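Local coordinates for THUMP domain-containing protein (Pyrococcus horikoshii, PDB 1VBK) that is of uncertain function but, as a ThiI-like protein with a THUMP domain, probably binds RNA and ATP, at residues N2-Y8 and G49-T55; L193-L197 and Y297-K302. All blocks are in the same frame, centred on the assembly; numbering follows the deposited sequence.

Contact 1: N2-Y8 and G49-T55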
ATOM      1  N   ASN A   2      26.337 -11.651 -28.135  1.00 30.39           N
ATOM      2  CA  ASN A   2      26.741 -11.732 -26.742  1.00 25.63           C
ATOM      3  C   ASN A   2      25.945 -10.888 -25.742  1.00 23.71           C
ATOM      4  O   ASN A   2      26.286 -10.858 -24.562  1.00 20.19           O
ATOM      5  CB  ASN A   2      28.239 -11.425 -26.612  1.00 26.05           C
ATOM      6  CG  ASN A   2      28.652 -10.167 -27.358  1.00 28.88           C
ATOM      7  OD1 ASN A   2      27.813  -9.371 -27.776  1.00 29.81           O
ATOM      8  ND2 ASN A   2      29.955  -9.976 -27.513  1.00 30.05           N
ATOM      9  N   VAL A   3      24.898 -10.202 -26.201  1.00 19.61           N
ATOM     10  CA  VAL A   3      24.066  -9.416 -25.286  1.00 18.21           C
ATOM     11  C   VAL A   3      22.620  -9.346 -25.766  1.00 17.48           C
ATOM     12  O   VAL A   3      22.280  -9.801 -26.862  1.00 17.23           O
ATOM     13  CB  VAL A   3      24.548  -7.935 -25.134  1.00 19.29           C
ATOM     14  CG1 VAL A   3      26.043  -7.869 -24.815  1.00 18.89           C
ATOM     15  CG2 VAL A   3      24.228  -7.155 -26.401  1.00 17.52           C
ATOM     16  N   VAL A   4      21.772  -8.782 -24.917  1.00 16.65           N
ATOM     17  CA  VAL A   4      20.376  -8.560 -25.254  1.00 16.63           C
ATOM     18  C   VAL A   4      20.111  -7.105 -24.877  1.00 17.60           C
ATOM     19  O   VAL A   4      20.385  -6.693 -23.749  1.00 17.98           O
ATOM     20  CB  VAL A   4      19.404  -9.456 -24.448  1.00 16.69           C
ATOM     21  CG1 VAL A   4      17.970  -9.051 -24.754  1.00 17.73           C
ATOM     22  CG2 VAL A   4      19.605 -10.928 -24.814  1.00 19.00           C
ATOM     23  N   ILE A   5      19.620  -6.326 -25.837  1.00 17.41           N
ATOM     24  CA  ILE A   5      19.290  -4.928 -25.592  1.00 16.30           C
ATOM     25  C   ILE A   5      17.822  -4.886 -25.186  1.00 17.30           C
ATOM     26  O   ILE A   5      16.958  -5.406 -25.894  1.00 15.70           O
ATOM     27  CB  ILE A   5      19.450  -4.063 -26.867  1.00 18.57           C
ATOM     28  CG1 ILE A   5      20.888  -4.145 -27.390  1.00 18.93           C
ATOM     29  CG2 ILE A   5      19.083  -2.608 -26.559  1.00 17.87           C
ATOM     30  CD1 ILE A   5      21.068  -3.499 -28.755  1.00 19.57           C
ATOM     31  N   VAL A   6      17.544  -4.283 -24.039  1.00 16.04           N
ATOM     32  CA  VAL A   6      16.179  -4.167 -23.554  1.00 16.46           C
ATOM     33  C   VAL A   6      15.807  -2.689 -23.576  1.00 16.61           C
ATOM     34  O   VAL A   6      16.464  -1.871 -22.932  1.00 16.90           O
ATOM     35  CB  VAL A   6      16.055  -4.715 -22.125  1.00 16.94           C
ATOM     36  CG1 VAL A   6      14.628  -4.496 -21.594  1.00 15.04           C
ATOM     37  CG2 VAL A   6      16.405  -6.200 -22.121  1.00 17.34           C
ATOM     38  N   ARG A   7      14.768  -2.352 -24.335  1.00 15.99           N
ATOM     39  CA  ARG A   7      14.324  -0.963 -24.453  1.00 16.71           C
ATOM     40  C   ARG A   7      13.014  -0.764 -23.712  1.00 16.55           C
ATOM     41  O   ARG A   7      12.153  -1.641 -23.710  1.00 16.42           O
ATOM     42  CB  ARG A   7      14.155  -0.582 -25.929  1.00 17.31           C
ATOM     43  CG  ARG A   7      15.364  -0.949 -26.780  1.00 18.58           C
ATOM     44  CD  ARG A   7      15.256  -0.433 -28.216  1.00 18.97           C
ATOM     45  NE  ARG A   7      16.389  -0.903 -29.004  1.00 20.03           N
ATOM     46  CZ  ARG A   7      16.464  -2.113 -29.553  1.00 21.88           C
ATOM     47  NH1 ARG A   7      15.462  -2.976 -29.413  1.00 17.62           N
ATOM     48  NH2 ARG A   7      17.556  -2.474 -30.212  1.00 18.82           N
ATOM     49  N   TYR A   8      12.864   0.404 -23.096  1.00 18.11           N
ATOM     50  CA  TYR A   8      11.666   0.706 -22.324  1.00 21.59           C
ATOM     51  C   TYR A   8      11.356   2.194 -22.337  1.00 24.12           C
ATOM     52  O   TYR A   8      12.123   3.001 -22.867  1.00 24.65           O
ATOM     53  CB  TYR A   8      11.863   0.232 -20.882  1.00 20.81           C
ATOM     54  CG  TYR A   8      13.173   0.696 -20.288  1.00 20.25           C
ATOM     55  CD1 TYR A   8      13.284   1.951 -19.686  1.00 20.44           C
ATOM     56  CD2 TYR A   8      14.318  -0.101 -20.375  1.00 19.97           C
ATOM     57  CE1 TYR A   8      14.504   2.403 -19.183  1.00 21.36           C
ATOM     58  CE2 TYR A   8      15.544   0.342 -19.882  1.00 19.52           C
ATOM     59  CZ  TYR A   8      15.628   1.594 -19.288  1.00 22.95           C
ATOM     60  OH  TYR A   8      16.840   2.047 -18.816  1.00 25.24           O
ATOM     61  N   GLY A  49      19.350   5.022 -20.549  1.00 21.22           N
ATOM     62  CA  GLY A  49      18.010   4.669 -20.988  1.00 20.35           C
ATOM     63  C   GLY A  49      17.813   3.287 -21.569  1.00 20.22           C
ATOM     64  O   GLY A  49      16.730   2.971 -22.058  1.00 19.80           O
ATOM     65  N   ARG A  50      18.853   2.466 -21.513  1.00 20.13           N
ATOM     66  CA  ARG A  50      18.799   1.104 -22.028  1.00 21.89           C
ATOM     67  C   ARG A  50      19.251   0.125 -20.954  1.00 20.08           C
ATOM     68  O   ARG A  50      20.020   0.476 -20.065  1.00 18.48           O
ATOM     69  CB  ARG A  50      19.749   0.945 -23.223  1.00 24.58           C
ATOM     70  CG  ARG A  50      19.316   1.613 -24.510  1.00 31.35           C
ATOM     71  CD  ARG A  50      18.267   0.774 -25.210  1.00 33.04           C
ATOM     72  NE  ARG A  50      18.103   1.146 -26.613  1.00 35.52           N
ATOM     73  CZ  ARG A  50      17.433   2.210 -27.040  1.00 35.68           C
ATOM     74  NH1 ARG A  50      16.849   3.027 -26.174  1.00 36.90           N
ATOM     75  NH2 ARG A  50      17.335   2.449 -28.342  1.00 36.49           N
ATOM     76  N   ILE A  51      18.762  -1.103 -21.044  1.00 18.80           N
ATOM     77  CA  ILE A  51      19.192  -2.147 -20.132  1.00 17.64           C
ATOM     78  C   ILE A  51      19.918  -3.145 -21.024  1.00 17.56           C
ATOM     79  O   ILE A  51      19.436  -3.507 -22.105  1.00 17.18           O
ATOM     80  CB  ILE A  51      18.013  -2.828 -19.417  1.00 17.29           C
ATOM     81  CG1 ILE A  51      17.551  -1.947 -18.256  1.00 17.61           C
ATOM     82  CG2 ILE A  51      18.438  -4.207 -18.890  1.00 20.28           C
ATOM     83  CD1 ILE A  51      16.278  -2.433 -17.573  1.00 17.16           C
ATOM     84  N   ILE A  52      21.099  -3.555 -20.589  1.00 15.42           N
ATOM     85  CA  ILE A  52      21.889  -4.503 -21.340  1.00 14.73           C
ATOM     86  C   ILE A  52      22.053  -5.754 -20.500  1.00 17.98           C
ATOM     87  O   ILE A  52      22.412  -5.676 -19.321  1.00 16.19           O
ATOM     88  CB  ILE A  52      23.305  -3.943 -21.658  1.00 14.84           C
ATOM     89  CG1 ILE A  52      23.204  -2.691 -22.541  1.00 14.49           C
ATOM     90  CG2 ILE A  52      24.154  -5.024 -22.341  1.00 16.72           C
ATOM     91  CD1 ILE A  52      22.645  -2.935 -23.942  1.00 17.29           C
ATOM     92  N   VAL A  53      21.766  -6.902 -21.105  1.00 16.16           N
ATOM     93  CA  VAL A  53      21.931  -8.181 -20.435  1.00 18.34           C
ATOM     94  C   VAL A  53      23.098  -8.867 -21.135  1.00 18.02           C
ATOM     95  O   VAL A  53      22.976  -9.250 -22.293  1.00 17.68           O
ATOM     96  CB  VAL A  53      20.684  -9.086 -20.588  1.00 19.26           C
ATOM     97  CG1 VAL A  53      20.931 -10.429 -19.913  1.00 19.84           C
ATOM     98  CG2 VAL A  53      19.473  -8.413 -19.989  1.00 17.80           C
ATOM     99  N   LYS A  54      24.240  -8.989 -20.463  1.00 19.19           N
ATOM    100  CA  LYS A  54      25.376  -9.673 -21.072  1.00 21.65           C
ATOM    101  C   LYS A  54      25.149 -11.163 -20.861  1.00 21.82           C
ATOM    102  O   LYS A  54      25.073 -11.623 -19.717  1.00 21.27           O
ATOM    103  CB  LYS A  54      26.700  -9.256 -20.416  1.00 22.56           C
ATOM    104  CG  LYS A  54      27.251  -7.913 -20.868  1.00 27.43           C
ATOM    105  CD  LYS A  54      28.581  -7.636 -20.169  1.00 33.29           C
ATOM    106  CE  LYS A  54      29.211  -6.336 -20.627  1.00 36.06           C
ATOM    107  NZ  LYS A  54      30.413  -5.997 -19.810  1.00 39.45           N
ATOM    108  N   THR A  55      25.038 -11.908 -21.959  1.00 21.35           N
ATOM    109  CA  THR A  55      24.802 -13.348 -21.896  1.00 23.33           C
ATOM    110  C   THR A  55      25.184 -14.082 -23.178  1.00 24.50           C
ATOM    111  O   THR A  55      25.064 -13.539 -24.279  1.00 24.98           O
ATOM    112  CB  THR A  55      23.322 -13.653 -21.619  1.00 23.17           C
ATOM    113  OG1 THR A  55      23.098 -15.065 -21.733  1.00 24.17           O
ATOM    114  CG2 THR A  55      22.426 -12.922 -22.626  1.00 24.80           C
TER
HETATM  115  O   HOH W   1      15.095   2.185 -23.811  1.00 22.02           O
HETATM  116  O   HOH W   2      14.503   4.724 -21.572  1.00 24.45           O

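Contact 2: L193-L197 and Y297-K302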
ATOM      1  N   LEU A 193      -7.761 -13.102 -16.753  1.00 23.63           N
ATOM      2  CA  LEU A 193      -7.438 -12.073 -17.738  1.00 24.79           C
ATOM      3  C   LEU A 193      -7.418 -10.711 -17.053  1.00 24.21           C
ATOM      4  O   LEU A 193      -6.612  -9.842 -17.393  1.00 23.36           O
ATOM      5  CB  LEU A 193      -8.476 -12.066 -18.867  1.00 24.94           C
ATOM      6  CG  LEU A 193      -8.297 -10.990 -19.943  1.00 26.66           C
ATOM      7  CD1 LEU A 193      -6.932 -11.134 -20.613  1.00 27.73           C
ATOM      8  CD2 LEU A 193      -9.408 -11.112 -20.971  1.00 28.71           C
ATOM      9  N   ALA A 194      -8.311 -10.536 -16.084  1.00 23.73           N
ATOM     10  CA  ALA A 194      -8.386  -9.292 -15.329  1.00 22.43           C
ATOM     11  C   ALA A 194      -7.056  -9.089 -14.602  1.00 21.58           C
ATOM     12  O   ALA A 194      -6.506  -7.991 -14.584  1.00 20.05           O
ATOM     13  CB  ALA A 194      -9.531  -9.364 -14.321  1.00 22.66           C
ATOM     14  N   ILE A 195      -6.549 -10.161 -14.003  1.00 20.60           N
ATOM     15  CA  ILE A 195      -5.280 -10.109 -13.282  1.00 21.88           C
ATOM     16  C   ILE A 195      -4.130  -9.825 -14.239  1.00 21.79           C
ATOM     17  O   ILE A 195      -3.250  -9.021 -13.946  1.00 20.01           O
ATOM     18  CB  ILE A 195      -5.024 -11.429 -12.531  1.00 21.91           C
ATOM     19  CG1 ILE A 195      -6.029 -11.548 -11.378  1.00 23.89           C
ATOM     20  CG2 ILE A 195      -3.583 -11.479 -12.020  1.00 22.58           C
ATOM     21  CD1 ILE A 195      -5.989 -12.863 -10.633  1.00 26.29           C
ATOM     22  N   PHE A 196      -4.150 -10.480 -15.395  1.00 22.12           N
ATOM     23  CA  PHE A 196      -3.109 -10.277 -16.392  1.00 22.84           C
ATOM     24  C   PHE A 196      -3.044  -8.800 -16.794  1.00 22.30           C
ATOM     25  O   PHE A 196      -1.963  -8.214 -16.856  1.00 23.28           O
ATOM     26  CB  PHE A 196      -3.383 -11.165 -17.618  1.00 22.08           C
ATOM     27  CG  PHE A 196      -2.391 -10.991 -18.738  1.00 21.30           C
ATOM     28  CD1 PHE A 196      -2.496  -9.920 -19.621  1.00 20.97           C
ATOM     29  CD2 PHE A 196      -1.344 -11.893 -18.903  1.00 21.39           C
ATOM     30  CE1 PHE A 196      -1.572  -9.748 -20.653  1.00 20.52           C
ATOM     31  CE2 PHE A 196      -0.412 -11.731 -19.932  1.00 22.36           C
ATOM     32  CZ  PHE A 196      -0.529 -10.654 -20.810  1.00 21.64           C
ATOM     33  N   LEU A 197      -4.203  -8.200 -17.046  1.00 22.61           N
ATOM     34  CA  LEU A 197      -4.268  -6.798 -17.447  1.00 22.81           C
ATOM     35  C   LEU A 197      -3.720  -5.841 -16.387  1.00 23.13           C
ATOM     36  O   LEU A 197      -3.100  -4.830 -16.717  1.00 22.10           O
ATOM     37  CB  LEU A 197      -5.710  -6.418 -17.790  1.00 23.41           C
ATOM     38  CG  LEU A 197      -6.310  -7.132 -19.008  1.00 25.31           C
ATOM     39  CD1 LEU A 197      -7.805  -6.858 -19.089  1.00 24.88           C
ATOM     40  CD2 LEU A 197      -5.604  -6.665 -20.271  1.00 25.38           C
ATOM     41  N   TYR A 297      -9.055  -2.563 -26.915  1.00 40.08           N
ATOM     42  CA  TYR A 297      -7.791  -2.864 -26.258  1.00 38.05           C
ATOM     43  C   TYR A 297      -7.807  -4.285 -25.711  1.00 36.66           C
ATOM     44  O   TYR A 297      -6.885  -5.067 -25.950  1.00 36.34           O
ATOM     45  CB  TYR A 297      -7.538  -1.889 -25.107  1.00 37.15           C
ATOM     46  CG  TYR A 297      -6.413  -2.323 -24.194  1.00 37.75           C
ATOM     47  CD1 TYR A 297      -5.099  -2.410 -24.662  1.00 37.38           C
ATOM     48  CD2 TYR A 297      -6.664  -2.671 -22.865  1.00 36.68           C
ATOM     49  CE1 TYR A 297      -4.062  -2.835 -23.827  1.00 37.29           C
ATOM     50  CE2 TYR A 297      -5.638  -3.094 -22.024  1.00 36.43           C
ATOM     51  CZ  TYR A 297      -4.342  -3.174 -22.510  1.00 36.36           C
ATOM     52  OH  TYR A 297      -3.331  -3.593 -21.679  1.00 35.05           O
ATOM     53  N   ILE A 298      -8.858  -4.616 -24.971  1.00 36.30           N
ATOM     54  CA  ILE A 298      -8.978  -5.946 -24.391  1.00 35.29           C
ATOM     55  C   ILE A 298      -8.924  -7.020 -25.472  1.00 35.48           C
ATOM     56  O   ILE A 298      -8.310  -8.072 -25.285  1.00 34.92           O
ATOM     57  CB  ILE A 298     -10.291  -6.085 -23.586  1.00 35.68           C
ATOM     58  CG1 ILE A 298     -10.277  -5.104 -22.405  1.00 37.05           C
ATOM     59  CG2 ILE A 298     -10.453  -7.521 -23.093  1.00 35.14           C
ATOM     60  CD1 ILE A 298     -11.524  -5.147 -21.540  1.00 37.40           C
ATOM     61  N   LYS A 299      -9.566  -6.752 -26.605  1.00 35.19           N
ATOM     62  CA  LYS A 299      -9.574  -7.700 -27.716  1.00 36.19           C
ATOM     63  C   LYS A 299      -8.149  -7.910 -28.226  1.00 34.30           C
ATOM     64  O   LYS A 299      -7.737  -9.037 -28.500  1.00 34.64           O
ATOM     65  CB  LYS A 299     -10.450  -7.176 -28.861  1.00 38.14           C
ATOM     66  CG  LYS A 299     -11.878  -6.830 -28.461  1.00 41.92           C
ATOM     67  CD  LYS A 299     -12.656  -8.050 -27.993  1.00 44.62           C
ATOM     68  CE  LYS A 299     -12.871  -9.043 -29.123  1.00 46.14           C
ATOM     69  NZ  LYS A 299     -13.693 -10.203 -28.677  1.00 48.31           N
ATOM     70  N   SER A 300      -7.395  -6.820 -28.347  1.00 34.95           N
ATOM     71  CA  SER A 300      -6.020  -6.905 -28.831  1.00 33.58           C
ATOM     72  C   SER A 300      -5.190  -7.796 -27.908  1.00 33.06           C
ATOM     73  O   SER A 300      -4.402  -8.619 -28.371  1.00 32.39           O
ATOM     74  CB  SER A 300      -5.392  -5.512 -28.917  1.00 34.73           C
ATOM     75  OG  SER A 300      -5.142  -4.972 -27.628  1.00 34.86           O
ATOM     76  N   VAL A 301      -5.372  -7.635 -26.600  1.00 32.35           N
ATOM     77  CA  VAL A 301      -4.638  -8.450 -25.639  1.00 30.70           C
ATOM     78  C   VAL A 301      -5.011  -9.912 -25.812  1.00 31.30           C
ATOM     79  O   VAL A 301      -4.141 -10.778 -25.907  1.00 31.49           O
ATOM     80  CB  VAL A 301      -4.941  -8.028 -24.189  1.00 29.55           C
ATOM     81  CG1 VAL A 301      -4.250  -8.979 -23.215  1.00 26.35           C
ATOM     82  CG2 VAL A 301      -4.470  -6.600 -23.961  1.00 25.41           C
ATOM     83  N   LYS A 302      -6.310 -10.187 -25.857  1.00 32.06           N
ATOM     84  CA  LYS A 302      -6.789 -11.553 -26.027  1.00 34.93           C
ATOM     85  C   LYS A 302      -6.225 -12.145 -27.320  1.00 35.14           C
ATOM     86  O   LYS A 302      -5.792 -13.297 -27.354  1.00 34.66           O
ATOM     87  CB  LYS A 302      -8.322 -11.570 -26.065  1.00 35.72           C
ATOM     88  CG  LYS A 302      -8.972 -10.982 -24.817  1.00 37.85           C
ATOM     89  CD  LYS A 302     -10.489 -10.909 -24.941  1.00 40.09           C
ATOM     90  CE  LYS A 302     -11.116 -12.289 -24.987  1.00 41.36           C
ATOM     91  NZ  LYS A 302     -12.600 -12.202 -25.098  1.00 44.30           N
TER
HETATM   92  O   HOH W   3      -3.946  -3.505 -19.117  1.00 34.82           O

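Contact 1: N2-Y8 and G49-T55
The edge-to-edge pairing of strand 3-8 with strand 50-54, an antiparallel ladder in the N-terminal ferredoxin-like domain, is clamped by reciprocal backbone bonds between Val-4 and Val-53 and between Val-6 and Ile-51. Val-6 N reaches Ile-51 O at 2.8 Å, and Thr-55 N adds a bond to Asn-2 O. Side chains pair by face: at the hydrogen-bonded pair Val-6/Ile-51 the Val-6 CB and Ile-51 CB atoms are 3.8 Å apart, on the face shared with Val-4 and Val-53; at the non-hydrogen-bonded pair Ile-5/Ile-52 the side chains lie side by side on the other, Ile-5 CG1 4.1 Å from Ile-52 CD1.

There Arg-50, its chain bent at chi2 (-79°), lays one face of its guanidinium against Arg-7 CD, 3.3 Å above the plane. Its NH2 sits at the edge of the Arg-7 guanidinium, the two planes turned 79° apart. Both arginines form salt bridges to Glu-155, whose carboxylate probably offsets their like charges.

At the other end of the ladder from Asn-2, Tyr-8 crosses Ile-51 at about a right angle, with CE2 3.5 Å from Ile-51 CG1; Gly-49 O lies over a ring face, 3.3 Å from Tyr-8 CZ. The hydroxyl bonds to Glu-23 of helix 19-36. A serine in place of Tyr-8 would probably leave Ile-51 CG1 without its aromatic neighbour and Glu-23 without this partner. Strand 71-81 flanks strand 3-8, with a classic bulge at Asn-2 and Val-3 opposite Ala-77, and strand 43-47 flanks 50-54; 3-8 and 50-54 are thus the central strands of a ferredoxin-like beta-alpha-beta-beta-alpha-beta fold.

Contact 2: L193-L197 and Y297-K302
Leu-197 reaches from helix 189-200 toward Val-301 and Tyr-297 of helix 295-305, across two short segments whose axes pass 11.7 Å apart at 100°. Its CB heads for the other helix but touches none of it, and CG, set anti to the carbonyl carbon (chi1 -65°), likewise only carries the fork outward. The contact is made by the two methyls. CD1 comes no closer than 4.5 Å to Ile-298 CG1, a loose approach. CD2 is the busier branch: it lies 3.9 Å from Val-301 CG2, close to Val-301 CG1 as well, and 4.0 Å from Tyr-297 CE2, meeting the ring obliquely. Elsewhere Leu-197 also touches Leu-290 and Leu-293.

Val-301 receives side chains on both branches. Its CG1 meets Phe-196 CE1 at 3.8 Å, the two side chains sliding past each other in opposite directions, while its CG2 stands over one face of the Tyr-297 ring, toward the rim, one turn earlier in the same helix. The Phe-196 ring is also in edge-to-face contact with Phe-69, Trp-171 and Tyr-230, and a bound methylpentanediol, probably from the crystallisation liquor, lies nearby. Leu-193 CD2 rests 3.9 Å from Lys-302 CG, against the aliphatic part of that lysine.

A water gives an indirect polar link: 2.9 Å from Leu-197 O, it donates to that carbonyl and, placed at the edge of the Tyr-297 ring in its plane, also hydrogen-bonds Tyr-297 OH; the hydroxyl bonds Lys-200 too. Apolar helix-on-helix packing thus places the C-terminal helix against helix 189-200, which connects the adjacent parallel strands 181-185 and 204-210 in a beta-alpha-beta crossover of a HUP-type alpha/beta domain.

Overall arrangement
From the N terminus, the chain makes strand 3-8, passes through helix 19-36 and strand 43-47, and returns along strand 50-54, so contact 1 closes a loop of 40 residues within the ferredoxin-like domain. The THUMP region follows before helix 189-200 begins the second closure. Contact 2 spans 99 residues, taking in most of the parallel-sheet domain before the C-terminal helix comes back. The two loops are in series, neither nesting nor crossing. Their centres lie 27 Å apart on opposite sides of the chain's centre, and their nearest atoms stay about 16 Å apart: one joins neighbouring strands, the other two helices of the C-terminal domain.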